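Local atomic coordinates of RagB/SusD domain protein (Flavobacterium johnsoniae, PDB entry 5J5U), a protein that binds chitin and, as a homolog of SusD, probably captures chitin chains at the outer membrane for uptake. Residues A[73-76]-A[77-81]; A[28-31]-A[32-35]; A[19-22]-A[23-27]. All coordinates share one frame; numbering follows the deposited sequence.

Contact 1 (A[73-76]-A[77-81])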
loop_
_atom_site.group_PDB
_atom_site.type_symbol
_atom_site.label_atom_id
_atom_site.label_comp_id
_atom_site.label_asym_id
_atom_site.label_seq_id
_atom_site.Cartn_x
_atom_site.Cartn_y
_atom_site.Cartn_z
ATOM N N TRP A 73 13.706 -5.503 -0.142
ATOM C CA TRP A 73 15.034 -5.032 0.245
ATOM C C TRP A 73 16.024 -5.022 -0.931
ATOM O O TRP A 73 16.585 -3.983 -1.308
ATOM C CB TRP A 73 15.570 -5.910 1.358
ATOM C CG TRP A 73 16.963 -5.601 1.813
ATOM C CD1 TRP A 73 18.129 -5.940 1.191
ATOM C CD2 TRP A 73 17.333 -4.937 3.027
ATOM N NE1 TRP A 73 19.202 -5.502 1.933
ATOM C CE2 TRP A 73 18.740 -4.900 3.072
ATOM C CE3 TRP A 73 16.607 -4.371 4.082
ATOM C CZ2 TRP A 73 19.434 -4.320 4.121
ATOM C CZ3 TRP A 73 17.294 -3.790 5.121
ATOM C CH2 TRP A 73 18.702 -3.770 5.129
ATOM N N ARG A 74 16.201 -6.200 -1.507
ATOM C CA ARG A 74 17.174 -6.405 -2.561
ATOM C C ARG A 74 16.927 -5.500 -3.761
ATOM O O ARG A 74 17.870 -4.892 -4.277
ATOM C CB ARG A 74 17.163 -7.856 -3.000
ATOM C CG ARG A 74 17.810 -8.077 -4.340
ATOM C CD ARG A 74 17.611 -9.509 -4.789
ATOM N NE ARG A 74 18.546 -9.859 -5.860
ATOM C CZ ARG A 74 18.288 -9.725 -7.158
ATOM N NH1 ARG A 74 17.106 -9.261 -7.568
ATOM N NH2 ARG A 74 19.213 -10.066 -8.050
ATOM N N ASN A 75 15.667 -5.361 -4.182
ATOM C CA ASN A 75 15.425 -4.614 -5.402
ATOM C C ASN A 75 15.370 -3.112 -5.185
ATOM O O ASN A 75 15.785 -2.329 -6.058
ATOM C CB ASN A 75 14.161 -5.101 -6.101
ATOM C CG ASN A 75 14.436 -6.310 -6.996
ATOM O OD1 ASN A 75 15.335 -7.105 -6.725
ATOM N ND2 ASN A 75 13.726 -6.399 -8.102
ATOM N N VAL A 76 14.900 -2.687 -4.027
ATOM C CA VAL A 76 14.966 -1.267 -3.730
ATOM C C VAL A 76 16.438 -0.809 -3.652
ATOM O O VAL A 76 16.803 0.187 -4.262
ATOM C CB VAL A 76 14.216 -0.906 -2.415
ATOM C CG1 VAL A 76 14.686 0.430 -1.881
ATOM C CG2 VAL A 76 12.719 -0.886 -2.657
ATOM N N TYR A 77 17.295 -1.553 -2.963
ATOM C CA TYR A 77 18.673 -1.105 -2.897
ATOM C C TYR A 77 19.413 -1.286 -4.227
ATOM O O TYR A 77 20.277 -0.484 -4.555
ATOM C CB TYR A 77 19.416 -1.813 -1.767
ATOM C CG TYR A 77 19.005 -1.275 -0.419
ATOM C CD1 TYR A 77 19.187 0.072 -0.099
ATOM C CD2 TYR A 77 18.415 -2.096 0.524
ATOM C CE1 TYR A 77 18.805 0.573 1.144
ATOM C CE2 TYR A 77 18.023 -1.602 1.753
ATOM C CZ TYR A 77 18.209 -0.274 2.055
ATOM O OH TYR A 77 17.803 0.188 3.283
ATOM N N ALA A 78 19.095 -2.320 -5.000
ATOM C CA ALA A 78 19.776 -2.501 -6.281
ATOM C C ALA A 78 19.360 -1.458 -7.335
ATOM O O ALA A 78 20.206 -0.910 -8.041
ATOM C CB ALA A 78 19.541 -3.896 -6.804
ATOM N N ASN A 79 18.074 -1.132 -7.409
ATOM C CA ASN A 79 17.572 -0.362 -8.549
ATOM C C ASN A 79 17.171 1.066 -8.234
ATOM O O ASN A 79 17.473 1.964 -9.015
ATOM C CB ASN A 79 16.362 -1.061 -9.188
ATOM C CG ASN A 79 16.699 -2.447 -9.720
ATOM O OD1 ASN A 79 17.814 -2.681 -10.199
ATOM N ND2 ASN A 79 15.734 -3.374 -9.640
ATOM N N GLU A 80 16.455 1.271 -7.129
ATOM C CA GLU A 80 15.704 2.520 -6.930
ATOM C C GLU A 80 16.434 3.606 -6.142
ATOM O O GLU A 80 16.616 4.707 -6.649
ATOM C CB GLU A 80 14.358 2.214 -6.257
ATOM C CG GLU A 80 13.473 1.288 -7.098
ATOM C CD GLU A 80 12.218 0.815 -6.378
ATOM O OE1 GLU A 80 11.830 1.415 -5.345
ATOM O OE2 GLU A 80 11.619 -0.176 -6.851
ATOM N N LEU A 81 16.876 3.287 -4.927
ATOM C CA LEU A 81 17.370 4.307 -4.008
ATOM C C LEU A 81 18.555 5.071 -4.585
ATOM O O LEU A 81 18.625 6.300 -4.485
ATOM C CB LEU A 81 17.746 3.677 -2.682
ATOM C CG LEU A 81 18.075 4.680 -1.591
ATOM C CD1 LEU A 81 16.850 5.496 -1.190
ATOM C CD2 LEU A 81 18.614 3.897 -0.412
#

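Contact 2 (A[28-31]-A[32-35])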
loop_
_atom_site.group_PDB
_atom_site.type_symbol
_atom_site.label_atom_id
_atom_site.label_comp_id
_atom_site.label_asym_id
_atom_site.label_seq_id
_atom_site.Cartn_x
_atom_site.Cartn_y
_atom_site.Cartn_z
ATOM N N SER A 28 6.449 0.219 -9.766
ATOM C CA SER A 28 5.225 -0.551 -10.043
ATOM C C SER A 28 5.428 -1.659 -11.063
ATOM O O SER A 28 4.665 -2.605 -11.105
ATOM C CB SER A 28 4.102 0.369 -10.533
ATOM O OG SER A 28 4.367 0.830 -11.845
ATOM N N GLY A 29 6.452 -1.538 -11.896
ATOM C CA GLY A 29 6.700 -2.511 -12.944
ATOM C C GLY A 29 7.690 -3.607 -12.585
ATOM O O GLY A 29 8.013 -4.455 -13.419
ATOM N N ASP A 30 8.207 -3.577 -11.362
ATOM C CA ASP A 30 9.112 -4.634 -10.912
ATOM C C ASP A 30 8.240 -5.761 -10.359
ATOM O O ASP A 30 7.791 -5.716 -9.207
ATOM C CB ASP A 30 10.098 -4.131 -9.848
ATOM C CG ASP A 30 11.235 -5.118 -9.592
ATOM O OD1 ASP A 30 11.101 -6.301 -9.983
ATOM O OD2 ASP A 30 12.240 -4.721 -8.960
ATOM N N GLY A 31 7.965 -6.742 -11.214
ATOM C CA GLY A 31 7.096 -7.846 -10.868
ATOM C C GLY A 31 7.710 -8.704 -9.787
ATOM O O GLY A 31 6.995 -9.412 -9.069
ATOM N N TYR A 32 9.036 -8.632 -9.673
ATOM C CA TYR A 32 9.759 -9.423 -8.687
ATOM C C TYR A 32 9.278 -9.137 -7.251
ATOM O O TYR A 32 8.996 -10.084 -6.515
ATOM C CB TYR A 32 11.275 -9.192 -8.812
ATOM C CG TYR A 32 12.097 -10.107 -7.940
ATOM C CD1 TYR A 32 12.640 -9.661 -6.739
ATOM C CD2 TYR A 32 12.308 -11.435 -8.303
ATOM C CE1 TYR A 32 13.382 -10.512 -5.937
ATOM C CE2 TYR A 32 13.040 -12.286 -7.512
ATOM C CZ TYR A 32 13.567 -11.824 -6.328
ATOM O OH TYR A 32 14.298 -12.671 -5.534
ATOM N N TYR A 33 9.142 -7.879 -6.836
ATOM C CA TYR A 33 8.649 -7.675 -5.461
ATOM C C TYR A 33 7.184 -7.321 -5.378
ATOM O O TYR A 33 6.612 -7.378 -4.291
ATOM C CB TYR A 33 9.467 -6.628 -4.679
ATOM C CG TYR A 33 9.381 -5.188 -5.095
ATOM C CD1 TYR A 33 8.267 -4.413 -4.807
ATOM C CD2 TYR A 33 10.459 -4.574 -5.722
ATOM C CE1 TYR A 33 8.207 -3.048 -5.178
ATOM C CE2 TYR A 33 10.425 -3.234 -6.086
ATOM C CZ TYR A 33 9.306 -2.479 -5.812
ATOM O OH TYR A 33 9.296 -1.160 -6.175
ATOM N N GLN A 34 6.562 -6.957 -6.494
ATOM C CA GLN A 34 5.104 -6.829 -6.483
ATOM C C GLN A 34 4.495 -8.188 -6.224
ATOM O O GLN A 34 3.502 -8.321 -5.497
ATOM C CB GLN A 34 4.566 -6.260 -7.806
ATOM C CG GLN A 34 4.892 -4.811 -8.033
ATOM C CD GLN A 34 4.200 -3.888 -7.033
ATOM O OE1 GLN A 34 3.182 -4.239 -6.419
ATOM N NE2 GLN A 34 4.764 -2.704 -6.863
ATOM N N HIS A 35 5.098 -9.208 -6.819
ATOM C CA HIS A 35 4.599 -10.556 -6.632
ATOM C C HIS A 35 4.860 -11.012 -5.187
ATOM O O HIS A 35 3.980 -11.577 -4.530
ATOM C CB HIS A 35 5.267 -11.514 -7.646
ATOM C CG HIS A 35 4.602 -12.850 -7.756
ATOM N ND1 HIS A 35 5.108 -13.872 -8.531
ATOM C CD2 HIS A 35 3.462 -13.331 -7.200
ATOM C CE1 HIS A 35 4.320 -14.929 -8.435
ATOM N NE2 HIS A 35 3.312 -14.627 -7.635
HETATM O O HOH W 1 7.385 -2.482 -8.742
#

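Contact 3 (A[19-22]-A[23-27])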
loop_
_atom_site.group_PDB
_atom_site.type_symbol
_atom_site.label_atom_id
_atom_site.label_comp_id
_atom_site.label_asym_id
_atom_site.label_seq_id
_atom_site.Cartn_x
_atom_site.Cartn_y
_atom_site.Cartn_z
ATOM N N GLN A 19 16.594 9.034 -15.277
ATOM C CA GLN A 19 16.679 8.386 -13.991
ATOM C C GLN A 19 15.330 8.446 -13.272
ATOM O O GLN A 19 14.880 7.442 -12.707
ATOM C CB GLN A 19 17.808 9.021 -13.166
ATOM C CG GLN A 19 19.178 8.405 -13.511
ATOM C CD GLN A 19 20.348 8.947 -12.689
ATOM O OE1 GLN A 19 20.359 10.103 -12.273
ATOM N NE2 GLN A 19 21.337 8.099 -12.448
ATOM N N LEU A 20 14.673 9.598 -13.324
ATOM C CA LEU A 20 13.377 9.746 -12.690
ATOM C C LEU A 20 12.410 8.747 -13.294
ATOM O O LEU A 20 11.738 8.035 -12.558
ATOM C CB LEU A 20 12.836 11.176 -12.835
ATOM C CG LEU A 20 11.425 11.431 -12.269
ATOM C CD1 LEU A 20 11.311 10.940 -10.856
ATOM C CD2 LEU A 20 11.007 12.898 -12.344
ATOM N N THR A 21 12.372 8.683 -14.630
ATOM C CA THR A 21 11.486 7.771 -15.376
ATOM C C THR A 21 11.742 6.303 -14.998
ATOM O O THR A 21 10.805 5.511 -14.806
ATOM C CB THR A 21 11.652 7.961 -16.932
ATOM O OG1 THR A 21 11.153 9.247 -17.333
ATOM C CG2 THR A 21 10.908 6.874 -17.727
ATOM N N PHE A 22 13.021 5.950 -14.892
ATOM C CA PHE A 22 13.408 4.602 -14.493
ATOM C C PHE A 22 12.889 4.282 -13.076
ATOM O O PHE A 22 12.249 3.255 -12.865
ATOM C CB PHE A 22 14.920 4.458 -14.563
ATOM C CG PHE A 22 15.425 3.116 -14.165
ATOM C CD1 PHE A 22 15.496 2.088 -15.093
ATOM C CD2 PHE A 22 15.853 2.879 -12.870
ATOM C CE1 PHE A 22 15.976 0.846 -14.732
ATOM C CE2 PHE A 22 16.330 1.648 -12.510
ATOM C CZ PHE A 22 16.394 0.626 -13.435
ATOM N N THR A 23 13.134 5.174 -12.118
ATOM C CA THR A 23 12.669 4.956 -10.763
ATOM C C THR A 23 11.158 4.804 -10.672
ATOM O O THR A 23 10.638 3.889 -10.003
ATOM C CB THR A 23 13.098 6.092 -9.849
ATOM O OG1 THR A 23 14.521 6.048 -9.705
ATOM C CG2 THR A 23 12.462 5.930 -8.468
ATOM N N GLN A 24 10.458 5.724 -11.325
ATOM C CA GLN A 24 9.007 5.676 -11.358
ATOM C C GLN A 24 8.529 4.342 -11.937
ATOM O O GLN A 24 7.616 3.719 -11.390
ATOM C CB GLN A 24 8.446 6.850 -12.139
ATOM C CG GLN A 24 8.585 8.162 -11.389
ATOM C CD GLN A 24 7.903 9.311 -12.098
ATOM O OE1 GLN A 24 7.494 9.178 -13.249
ATOM N NE2 GLN A 24 7.787 10.453 -11.417
ATOM N N LEU A 25 9.183 3.876 -12.993
ATOM C CA LEU A 25 8.802 2.600 -13.577
ATOM C C LEU A 25 9.155 1.405 -12.644
ATOM O O LEU A 25 8.423 0.422 -12.584
ATOM C CB LEU A 25 9.451 2.447 -14.966
ATOM C CG LEU A 25 8.689 3.166 -16.109
ATOM C CD1 LEU A 25 9.485 3.251 -17.425
ATOM C CD2 LEU A 25 7.316 2.520 -16.348
ATOM N N CYS A 26 10.240 1.509 -11.884
ATOM C CA CYS A 26 10.610 0.473 -10.931
ATOM C C CYS A 26 9.565 0.343 -9.797
ATOM O O CYS A 26 9.317 -0.747 -9.272
ATOM C CB CYS A 26 11.993 0.765 -10.344
ATOM S SG CYS A 26 13.418 0.268 -11.369
ATOM N N MET A 27 8.942 1.455 -9.423
ATOM C CA MET A 27 8.027 1.411 -8.287
ATOM C C MET A 27 6.738 0.612 -8.523
ATOM O O MET A 27 6.020 0.331 -7.566
ATOM C CB MET A 27 7.657 2.826 -7.847
ATOM C CG MET A 27 8.791 3.554 -7.173
ATOM S SD MET A 27 8.215 5.112 -6.480
ATOM C CE MET A 27 7.200 4.531 -5.111
#

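Contact 1 (A[73-76]-A[77-81])
Tyr-77 sets the edge of its ring over the indole of Trp-73, one helical turn back along the chain. The pair is T-shaped: the centroid of the tyrosine ring lies 4.8 Å from that of the five-membered pyrrole ring, with the planes turned 68° apart. Tyr-77 CE2 does most of the touching, coming down over the middle of the indole and standing 3.6 Å from Trp-73 CE2. Trp-73 can receive it because its CG is anti to the backbone N (chi1 177°), which leaves the indole alongside the helix and one face turned to the residue four places on. The same two residues share a backbone bond, Tyr-77 N to Trp-73 O, at 3.0 Å. Beyond them Val-76 CG2 packs against Glu-80 OE1 (3.6 Å), while OE1 forms a salt bridge with Arg-114 and OE2 a hydrogen bond with the hydroxyl of Tyr-33. The regular pattern then widens. Val-76 O accepts both Glu-80 N, at 3.1 Å, and Leu-81 N, at 3.2 Å, the two donors arriving from opposite faces of its carbonyl plane. Tyr-119 and Tyr-450 add further rings round Trp-73, and the hydroxyl of Tyr-77 bonds Pro-123 O. The whole is an i to i+4 aromatic pair on helix 66-90, followed directly by a pi-type turn, the wider loop that an i+5 bond closes.

Contact 2 (A[28-31]-A[32-35])
Asp-30 reaches forward with its carboxylate to the first turn of the helix that follows, where OD1 accepts from Tyr-32 N at 3.1 Å. It is the N-cap residue. The amide meets OD1 on its anti side and 34° out of the carboxylate plane, and the N-H...O angle of 135° makes the cap bent. With CG anti to the backbone N (chi1 -167°), the carboxylate lies beside the tyrosine stem, and OD1 also comes within 3.1 Å of Tyr-32 CB.

This end of the turn is the close-packed one. The ring of Tyr-33 crosses the Asp-30 side chain at about a right angle, bringing CD2 to 3.7 Å from Asp-30 OD2, and the carbonyl oxygen of Asp-30 lies over one face of that ring. The same oxygen takes Gln-34 N at 3.2 Å and a weak bond from Tyr-33 N. Were Asp-30 replaced by an alanine, Tyr-32 N would probably be left without its cap, and Asn-75 ND2 without the OD2 that it probably bonds, though at an unusually short separation.

The Ser-28 side is looser. There Gln-34 CG comes no nearer than 3.8 Å to Ser-28 O, and a water bridges the turn, accepting from Asp-30 N at 3.0 Å and from Gln-34 NE2 at 3.2 Å. The polar ends of this side turn to other partners, Ser-28 OG to His-228 and Gln-34 OE1 to Asn-38.

The turn joins helix 16-29 to helix 31-45; Tyr-32 and Tyr-33 pack on helix 66-90, whereas Ser-28 and Gln-34 rest against strand 332-335.

Contact 3 (A[19-22]-A[23-27])
Phe-22 offers the face of its ring to the sulfur of Cys-26, one turn further along the helix. SG sits 3.8 Å from the ring centroid and 28° off the ring normal, displaced toward the CE2 side, where Phe-22 CE2 is 3.4 Å away. Two torsions set this up: CG of Phe-22 lies anti to the backbone N (chi1 180°), while the thiol turns back beside its own N (chi1 -81°).

The other i to i+4 pairs are oriented differently. Leu-20 and Gln-24 meet at a slant, the methyl CD1 of the leucine lying 3.6 Å from Gln-24 NE2. Thr-21 and Leu-25 instead run side by side and point the same way, with Thr-21 CG2 3.9 Å from Leu-25 CD1. Under these side chains run the ordinary helix bonds, joined by a weak one from Thr-23 OG1 to Gln-19 O at 3.3 Å.

Polar and apolar duties are thus combined within single residues. Gln-24 lays both its stem and its amide along Leu-20, while OE1 and NE2 still bond Leu-172 N and Asp-171 OD1, and Thr-21 gives its methyl to Leu-25 and its hydroxyl to Gly-170. The Cys-26 sulfur over the Phe-22 face is a sulfur-aromatic contact, probably held largely by dispersion.

In the fold
From the N terminus, contact 3 comes first, lying wholly within helix 16-29, along about two and a half turns. The same helix ends in contact 2, the only one of the three to span a turn between helices, here into helix 31-45. Contact 1 follows within helix 66-90 and, like contact 3, closes no loop. The three are in series, neither nested nor crossed, with centres about 12 to 13 Å apart on one side of the chain's centre. Polar links from helix 66-90 run to the 30-33 turn, and Asn-79 meets Cys-26 with its side chain and Phe-22 with its backbone oxygen. Three helices of this SusD-like, mainly helical fold are tied together, and helix 98-119 packs against contacts 1 and 3.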